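PDB 4H0C: Phospholipase/Carboxylesterase from Dyadobacter fermentans, which probably hydrolyses carboxylic esters and possibly the thioester links of palmitoylated proteins. Local coordinates for residues V16-A21 and A51-Q56; K23-L28 and L45-M50. All blocks are in the same frame, centred on the assembly; numbering follows the deposited sequence. Where two conformers were deposited one is given.

Contact 1: residues V16-A21 and A51-Q56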
ATOM      1  N   VAL A  16       4.693  -3.017 -18.267  1.00 16.42           N
ATOM      2  CA  VAL A  16       4.956  -4.177 -19.128  1.00 16.64           C
ATOM      3  C   VAL A  16       3.699  -5.035 -19.284  1.00 16.63           C
ATOM      4  O   VAL A  16       3.073  -5.393 -18.292  1.00 15.64           O
ATOM      5  CB  VAL A  16       6.078  -5.058 -18.527  1.00 13.31           C
ATOM      6  CG1 VAL A  16       6.444  -6.206 -19.472  1.00 16.65           C
ATOM      7  CG2 VAL A  16       7.291  -4.204 -18.148  1.00 16.38           C
ATOM      8  N   PRO A  17       3.329  -5.378 -20.529  1.00 18.70           N
ATOM      9  CA  PRO A  17       2.221  -6.328 -20.774  1.00 17.50           C
ATOM     10  C   PRO A  17       2.379  -7.550 -19.876  1.00 17.88           C
ATOM     11  O   PRO A  17       3.477  -8.133 -19.791  1.00 18.94           O
ATOM     12  CB  PRO A  17       2.409  -6.695 -22.247  1.00 22.03           C
ATOM     13  CG  PRO A  17       3.005  -5.449 -22.843  1.00 22.17           C
ATOM     14  CD  PRO A  17       3.905  -4.868 -21.794  1.00 19.23           C
ATOM     15  N   VAL A  18       1.311  -7.913 -19.173  1.00 16.99           N
ATOM     16  CA  VAL A  18       1.454  -8.866 -18.079  1.00 16.76           C
ATOM     17  C   VAL A  18       2.006 -10.235 -18.503  1.00 18.15           C
ATOM     18  O   VAL A  18       2.739 -10.866 -17.745  1.00 17.82           O
ATOM     19  CB  VAL A  18       0.164  -8.956 -17.230  1.00 17.65           C
ATOM     20  CG1 VAL A  18      -0.896  -9.731 -17.978  1.00 18.47           C
ATOM     21  CG2 VAL A  18       0.464  -9.548 -15.856  1.00 18.33           C
ATOM     22  N   GLN A  19       1.679 -10.660 -19.725  1.00 17.84           N
ATOM     23  CA  GLN A  19       2.175 -11.931 -20.238  1.00 17.96           C
ATOM     24  C   GLN A  19       3.699 -11.966 -20.394  1.00 18.30           C
ATOM     25  O   GLN A  19       4.289 -13.048 -20.456  1.00 21.26           O
ATOM     26  CB  GLN A  19       1.516 -12.291 -21.576  1.00 21.49           C
ATOM     27  CG  GLN A  19       0.005 -12.512 -21.520  1.00 23.00           C
ATOM     28  CD  GLN A  19      -0.645 -12.377 -22.904  1.00 25.88           C
ATOM     29  OE1 GLN A  19      -0.598 -11.301 -23.519  1.00 24.83           O
ATOM     30  NE2 GLN A  19      -1.248 -13.462 -23.401  1.00 26.77           N
ATOM     31  N   ARG A  20       4.339 -10.804 -20.473  0.60 16.41           N
ATOM     32  CA  ARG A  20       5.789 -10.772 -20.671  0.60 17.32           C
ATOM     33  C   ARG A  20       6.533 -10.426 -19.380  0.60 17.00           C
ATOM     34  O   ARG A  20       7.723 -10.709 -19.249  0.60 18.36           O
ATOM     35  CB  ARG A  20       6.157  -9.812 -21.812  0.60 15.62           C
ATOM     36  CG  ARG A  20       5.742 -10.352 -23.181  0.60 17.72           C
ATOM     37  CD  ARG A  20       6.300  -9.613 -24.398  0.60 21.18           C
ATOM     38  NE  ARG A  20       5.660 -10.164 -25.600  0.60 21.61           N
ATOM     39  CZ  ARG A  20       6.080 -11.248 -26.253  0.60 20.55           C
ATOM     40  NH1 ARG A  20       7.159 -11.892 -25.849  0.60 19.48           N
ATOM     41  NH2 ARG A  20       5.409 -11.701 -27.309  0.60 20.24           N
ATOM     42  N   ALA A  21       5.812  -9.843 -18.423  1.00 16.79           N
ATOM     43  CA  ALA A  21       6.432  -9.238 -17.249  1.00 16.13           C
ATOM     44  C   ALA A  21       7.026 -10.255 -16.278  1.00 19.19           C
ATOM     45  O   ALA A  21       6.409 -11.280 -15.990  1.00 19.78           O
ATOM     46  CB  ALA A  21       5.427  -8.353 -16.538  1.00 15.48           C
ATOM     47  N   ALA A  51       4.642  -5.116 -14.665  1.00 12.50           N
ATOM     48  CA  ALA A  51       3.257  -4.945 -15.091  1.00 12.18           C
ATOM     49  C   ALA A  51       2.616  -4.127 -13.974  1.00 14.14           C
ATOM     50  O   ALA A  51       2.695  -4.506 -12.812  1.00 14.18           O
ATOM     51  CB  ALA A  51       2.569  -6.295 -15.260  1.00 14.34           C
ATOM     52  N   ILE A  52       1.993  -3.009 -14.323  1.00 14.41           N
ATOM     53  CA  ILE A  52       1.420  -2.093 -13.317  1.00 14.52           C
ATOM     54  C   ILE A  52      -0.090  -2.267 -13.270  1.00 14.97           C
ATOM     55  O   ILE A  52      -0.756  -2.170 -14.309  1.00 17.32           O
ATOM     56  CB  ILE A  52       1.779  -0.623 -13.636  1.00 15.13           C
ATOM     57  CG1 ILE A  52       3.304  -0.411 -13.590  1.00 15.60           C
ATOM     58  CG2 ILE A  52       0.989   0.352 -12.760  1.00 16.25           C
ATOM     59  CD1 ILE A  52       3.750   0.874 -14.268  1.00 17.02           C
ATOM     60  N   TYR A  53      -0.610  -2.583 -12.081  1.00 12.27           N
ATOM     61  CA  TYR A  53      -2.053  -2.626 -11.826  1.00 13.46           C
ATOM     62  C   TYR A  53      -2.414  -1.564 -10.803  1.00 14.84           C
ATOM     63  O   TYR A  53      -1.825  -1.528  -9.729  1.00 16.54           O
ATOM     64  CB  TYR A  53      -2.432  -3.975 -11.206  1.00 14.23           C
ATOM     65  CG  TYR A  53      -2.453  -5.121 -12.202  1.00 14.88           C
ATOM     66  CD1 TYR A  53      -3.650  -5.784 -12.504  1.00 18.17           C
ATOM     67  CD2 TYR A  53      -1.283  -5.561 -12.816  1.00 15.40           C
ATOM     68  CE1 TYR A  53      -3.681  -6.836 -13.417  1.00 20.34           C
ATOM     69  CE2 TYR A  53      -1.312  -6.603 -13.743  1.00 17.25           C
ATOM     70  CZ  TYR A  53      -2.522  -7.233 -14.031  1.00 21.89           C
ATOM     71  OH  TYR A  53      -2.590  -8.265 -14.934  1.00 25.68           O
ATOM     72  N   ALA A  54      -3.410  -0.734 -11.100  1.00 15.26           N
ATOM     73  CA  ALA A  54      -3.857   0.283 -10.160  1.00 14.00           C
ATOM     74  C   ALA A  54      -5.387   0.226 -10.078  1.00 15.01           C
ATOM     75  O   ALA A  54      -6.068   0.647 -11.016  1.00 15.82           O
ATOM     76  CB  ALA A  54      -3.392   1.660 -10.604  1.00 16.08           C
ATOM     77  N   PRO A  55      -5.935  -0.322  -8.975  1.00 13.82           N
ATOM     78  CA  PRO A  55      -7.394  -0.347  -8.873  1.00 15.21           C
ATOM     79  C   PRO A  55      -7.911   1.045  -8.559  1.00 15.09           C
ATOM     80  O   PRO A  55      -7.228   1.811  -7.869  1.00 17.52           O
ATOM     81  CB  PRO A  55      -7.666  -1.303  -7.696  1.00 15.02           C
ATOM     82  CG  PRO A  55      -6.423  -1.281  -6.878  1.00 15.56           C
ATOM     83  CD  PRO A  55      -5.285  -1.065  -7.874  1.00 15.84           C
ATOM     84  N   GLN A  56      -9.093   1.381  -9.077  1.00 16.06           N
ATOM     85  CA  GLN A  56      -9.692   2.684  -8.812  1.00 17.08           C
ATOM     86  C   GLN A  56     -10.739   2.564  -7.713  1.00 15.17           C
ATOM     87  O   GLN A  56     -11.655   1.749  -7.829  1.00 17.93           O
ATOM     88  CB  GLN A  56     -10.360   3.236 -10.089  1.00 19.35           C
ATOM     89  CG  GLN A  56     -11.218   4.470  -9.844  1.00 18.69           C
ATOM     90  CD  GLN A  56     -10.387   5.703  -9.508  1.00 20.82           C
ATOM     91  OE1 GLN A  56      -9.434   6.037 -10.232  1.00 21.06           O
ATOM     92  NE2 GLN A  56     -10.744   6.395  -8.415  1.00 21.73           N
TER
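Val18 meets Tyr53 at the edge of its ring, the two side chains crossing at about a right angle. CG2 makes the nearest approach: it lies near the ring plane, 3.4 Å from Tyr53 OH, and also packs against CE2. A chi1 of 75° places CG2 trans to the backbone N and makes it the nearer of the two methyls to the ring. The same methyl group reaches Ala51, whose CB is covered from a second direction by Ala21 CB at 3.7 Å. The polar part of the contact is slight and made by the backbone: Val16 O receives a bent CA-H...O approach, 3.2 Å from Ala51 CA with 130° at the hydrogen. The same oxygen lies 3.2 Å from Ala51 CB, so it sits against the alanine as a whole. Within the loop, Arg20 N donates to Pro17 O, closing a turn that includes Val18. Were Tyr53 replaced by an alanine, Val18 CG2 would probably lose the ring edge it rests on, and a gap would be likely to open beneath Val88 and Ile92 of helix 77-94. The loop thus covers the start of strand 50-55, which lies between strands 11-15 and 23-28 at the antiparallel margin of an alpha/beta-hydrolase sheet.

Contact 2: residues K23-L28 and L45-M50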
ATOM      1  N   LYS A  23       7.808  -9.129 -13.249  1.00 17.91           N
ATOM      2  CA  LYS A  23       7.385  -8.584 -11.959  1.00 13.73           C
ATOM      3  C   LYS A  23       6.107  -7.778 -12.158  1.00 13.31           C
ATOM      4  O   LYS A  23       5.758  -7.413 -13.299  1.00 13.33           O
ATOM      5  CB  LYS A  23       8.480  -7.658 -11.380  1.00 15.75           C
ATOM      6  CG  LYS A  23       9.846  -8.274 -11.250  1.00 20.29           C
ATOM      7  CD  LYS A  23      10.881  -7.252 -10.811  1.00 21.62           C
ATOM      8  CE  LYS A  23      12.136  -7.972 -10.324  1.00 26.99           C
ATOM      9  NZ  LYS A  23      13.188  -6.969 -10.001  1.00 34.47           N
ATOM     10  N   ALA A  24       5.413  -7.497 -11.056  1.00 13.64           N
ATOM     11  CA  ALA A  24       4.222  -6.671 -11.108  1.00 12.16           C
ATOM     12  C   ALA A  24       4.201  -5.766  -9.927  1.00 11.56           C
ATOM     13  O   ALA A  24       4.835  -6.059  -8.907  1.00 12.92           O
ATOM     14  CB  ALA A  24       2.968  -7.527 -11.105  1.00 13.82           C
ATOM     15  N   VAL A  25       3.476  -4.667 -10.055  1.00 11.21           N
ATOM     16  CA  VAL A  25       3.317  -3.757  -8.913  1.00 11.07           C
ATOM     17  C   VAL A  25       1.856  -3.337  -8.817  1.00 11.37           C
ATOM     18  O   VAL A  25       1.235  -2.994  -9.840  1.00 12.58           O
ATOM     19  CB  VAL A  25       4.243  -2.513  -8.984  1.00 11.63           C
ATOM     20  CG1 VAL A  25       3.957  -1.649 -10.225  1.00 11.09           C
ATOM     21  CG2 VAL A  25       4.074  -1.672  -7.714  1.00 12.41           C
ATOM     22  N   VAL A  26       1.305  -3.439  -7.608  1.00 12.04           N
ATOM     23  CA  VAL A  26      -0.034  -2.980  -7.296  1.00 11.50           C
ATOM     24  C   VAL A  26       0.113  -1.580  -6.705  1.00 12.39           C
ATOM     25  O   VAL A  26       0.756  -1.423  -5.671  1.00 13.90           O
ATOM     26  CB  VAL A  26      -0.715  -3.923  -6.270  1.00 11.11           C
ATOM     27  CG1 VAL A  26      -2.088  -3.375  -5.915  1.00 13.96           C
ATOM     28  CG2 VAL A  26      -0.780  -5.340  -6.811  1.00 12.84           C
HETATM   29  N   MSE A  27      -0.460  -0.564  -7.374  1.00 10.82           N
HETATM   30  CA  MSE A  27      -0.312   0.833  -6.960  1.00 10.42           C
HETATM   31  C   MSE A  27      -1.656   1.349  -6.458  1.00 11.79           C
HETATM   32  O   MSE A  27      -2.660   1.233  -7.149  1.00 13.15           O
HETATM   33  CB  MSE A  27       0.221   1.693  -8.117  1.00 10.85           C
HETATM   34  CG  MSE A  27       1.487   1.096  -8.733  1.00 13.88           C
HETATM   35 SE   MSE A  27       2.264   2.262 -10.024  0.75 17.20          SE
HETATM   36  CE  MSE A  27       2.980   3.627  -8.842  1.00 20.91           C
ATOM     37  N   LEU A  28      -1.659   1.933  -5.263  1.00 12.26           N
ATOM     38  CA  LEU A  28      -2.891   2.327  -4.584  1.00 12.09           C
ATOM     39  C   LEU A  28      -2.878   3.829  -4.335  1.00 12.24           C
ATOM     40  O   LEU A  28      -2.030   4.342  -3.597  1.00 13.92           O
ATOM     41  CB  LEU A  28      -3.087   1.519  -3.280  1.00 11.71           C
ATOM     42  CG  LEU A  28      -3.126  -0.022  -3.469  1.00 12.91           C
ATOM     43  CD1 LEU A  28      -3.165  -0.743  -2.132  1.00 15.69           C
ATOM     44  CD2 LEU A  28      -4.325  -0.455  -4.304  1.00 14.75           C
ATOM     45  N   LEU A  45       9.663   6.473 -10.147  1.00 16.82           N
ATOM     46  CA  LEU A  45      10.000   5.200  -9.518  1.00 16.47           C
ATOM     47  C   LEU A  45      10.504   4.196 -10.550  1.00 17.74           C
ATOM     48  O   LEU A  45      10.016   4.171 -11.694  1.00 19.55           O
ATOM     49  CB  LEU A  45       8.763   4.619  -8.831  1.00 16.74           C
ATOM     50  CG  LEU A  45       8.271   5.361  -7.593  1.00 18.24           C
ATOM     51  CD1 LEU A  45       6.921   4.812  -7.145  1.00 22.25           C
ATOM     52  CD2 LEU A  45       9.287   5.265  -6.457  1.00 22.66           C
ATOM     53  N   LYS A  46      11.479   3.375 -10.144  1.00 16.19           N
ATOM     54  CA  LYS A  46      12.057   2.337 -11.012  1.00 15.41           C
ATOM     55  C   LYS A  46      11.086   1.157 -11.125  1.00 18.82           C
ATOM     56  O   LYS A  46      11.229   0.159 -10.408  1.00 20.45           O
ATOM     57  CB  LYS A  46      13.421   1.893 -10.436  1.00 16.76           C
ATOM     58  CG  LYS A  46      14.205   0.907 -11.289  1.00 20.51           C
ATOM     59  CD  LYS A  46      15.660   0.759 -10.829  1.00 28.62           C
ATOM     60  CE  LYS A  46      16.150  -0.684 -10.897  1.00 35.00           C
ATOM     61  NZ  LYS A  46      15.589  -1.532 -11.986  1.00 45.08           N
ATOM     62  N   LEU A  47      10.103   1.276 -12.025  1.00 17.17           N
ATOM     63  CA  LEU A  47       9.070   0.239 -12.203  1.00 15.76           C
ATOM     64  C   LEU A  47       9.061  -0.298 -13.630  1.00 17.37           C
ATOM     65  O   LEU A  47       8.086  -0.897 -14.073  1.00 18.39           O
ATOM     66  CB  LEU A  47       7.694   0.809 -11.865  1.00 16.01           C
ATOM     67  CG  LEU A  47       7.569   1.323 -10.425  1.00 16.91           C
ATOM     68  CD1 LEU A  47       6.255   2.060 -10.281  1.00 20.12           C
ATOM     69  CD2 LEU A  47       7.676   0.178  -9.420  1.00 18.04           C
ATOM     70  N   ASP A  48      10.143  -0.066 -14.361  1.00 20.53           N
ATOM     71  CA  ASP A  48      10.129  -0.325 -15.801  1.00 19.57           C
ATOM     72  C   ASP A  48      10.050  -1.821 -16.160  1.00 20.60           C
ATOM     73  O   ASP A  48       9.702  -2.151 -17.292  1.00 20.92           O
ATOM     74  CB  ASP A  48      11.313   0.358 -16.479  1.00 21.02           C
ATOM     75  CG  ASP A  48      12.614  -0.283 -16.115  1.00 23.77           C
ATOM     76  OD1 ASP A  48      13.048  -0.100 -14.958  1.00 29.00           O
ATOM     77  OD2 ASP A  48      13.196  -0.973 -16.985  1.00 26.29           O
ATOM     78  N   GLU A  49      10.340  -2.713 -15.199  1.00 17.27           N
ATOM     79  CA  GLU A  49      10.193  -4.166 -15.428  1.00 17.48           C
ATOM     80  C   GLU A  49       8.850  -4.726 -14.928  1.00 15.81           C
ATOM     81  O   GLU A  49       8.566  -5.937 -15.070  1.00 15.33           O
ATOM     82  CB  GLU A  49      11.361  -4.943 -14.824  1.00 20.20           C
ATOM     83  CG  GLU A  49      12.661  -4.690 -15.568  1.00 22.95           C
ATOM     84  CD  GLU A  49      13.873  -5.252 -14.863  1.00 31.75           C
ATOM     85  OE1 GLU A  49      14.130  -4.845 -13.702  1.00 35.70           O
ATOM     86  OE2 GLU A  49      14.571  -6.094 -15.473  1.00 35.49           O
HETATM   87  N   MSE A  50       7.997  -3.841 -14.411  1.00 14.79           N
HETATM   88  CA  MSE A  50       6.732  -4.292 -13.818  1.00 15.01           C
HETATM   89  C   MSE A  50       5.523  -4.117 -14.731  1.00 15.28           C
HETATM   90  O   MSE A  50       5.391  -3.103 -15.454  1.00 15.75           O
HETATM   91  CB  MSE A  50       6.407  -3.559 -12.519  1.00 15.09           C
HETATM   92  CG  MSE A  50       7.193  -4.032 -11.262  1.00 16.77           C
HETATM   93 SE   MSE A  50       9.064  -3.557 -11.442  0.75 16.00          SE
HETATM   94  CE  MSE A  50       9.497  -3.733  -9.560  1.00 19.44           C
TER
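Met50, a selenomethionine, packs its side chain on the start of strand 23-28. Lys23 and Met50 are paired in parallel, their side chains on the same face of the sheet, and Lys23 O accepts a CA-H...O contact from Met50 CA at 3.3 Å. Met50 CG lies 3.7 Å from Ala24 C and 3.8 Å from Lys23 CB. A bend at chi2 (68°) then carries SE and CE across the lysine chain at a slant, CE coming 4.0 Å from Lys23 CD. Val25 packs at about a right angle to this side chain, its CG1 3.9 Å from Met50 CB. Deeper in, the selenomethionine Met27 and Leu47 meet tip to tip, CE against CD1 at 3.9 Å. Tyr103 of the next strand and Leu209 also pack on Met50, so that its side chain is buried.

The outer side is looser. Lys23 runs out extended, and its NZ stops 4.4 Å from Glu49 OE1, beyond a salt bridge; the other carboxylate oxygen has a long, weak ion pair with Lys22. The bound sodium, whose site includes Ile208 and Lys210, lies about 4 Å from the Lys23 side chain. A type I turn from Leu47 to Met50, closed by Met50 N donating to Leu47 O, brings the chain back into the sheet. Strand 23-28, helix 35-39 and strand 50-55 thereby form a beta-alpha-beta crossover between neighbouring parallel strands, an element of the alpha/beta-hydrolase fold.

Overall arrangement
From the N terminus, the chain leaves strand 11-15, one of the two edge strands, and enters loop 16-21, which later meets strand 50-55 and so closes the larger loop, that of contact 1. Before this happens it passes through strand 23-28 and helix 35-39, and the return segment 45-50 packs on that strand in contact 2, a smaller loop nested inside the first. The centres of the contacts are 8 Å apart. Strands 50-55 and 23-28 are joined directly, with Ala51 O probably hydrogen-bonded to Val25 N and Tyr53 O to Met27 N. Together the contacts tie the antiparallel edge of the sheet to its parallel interior.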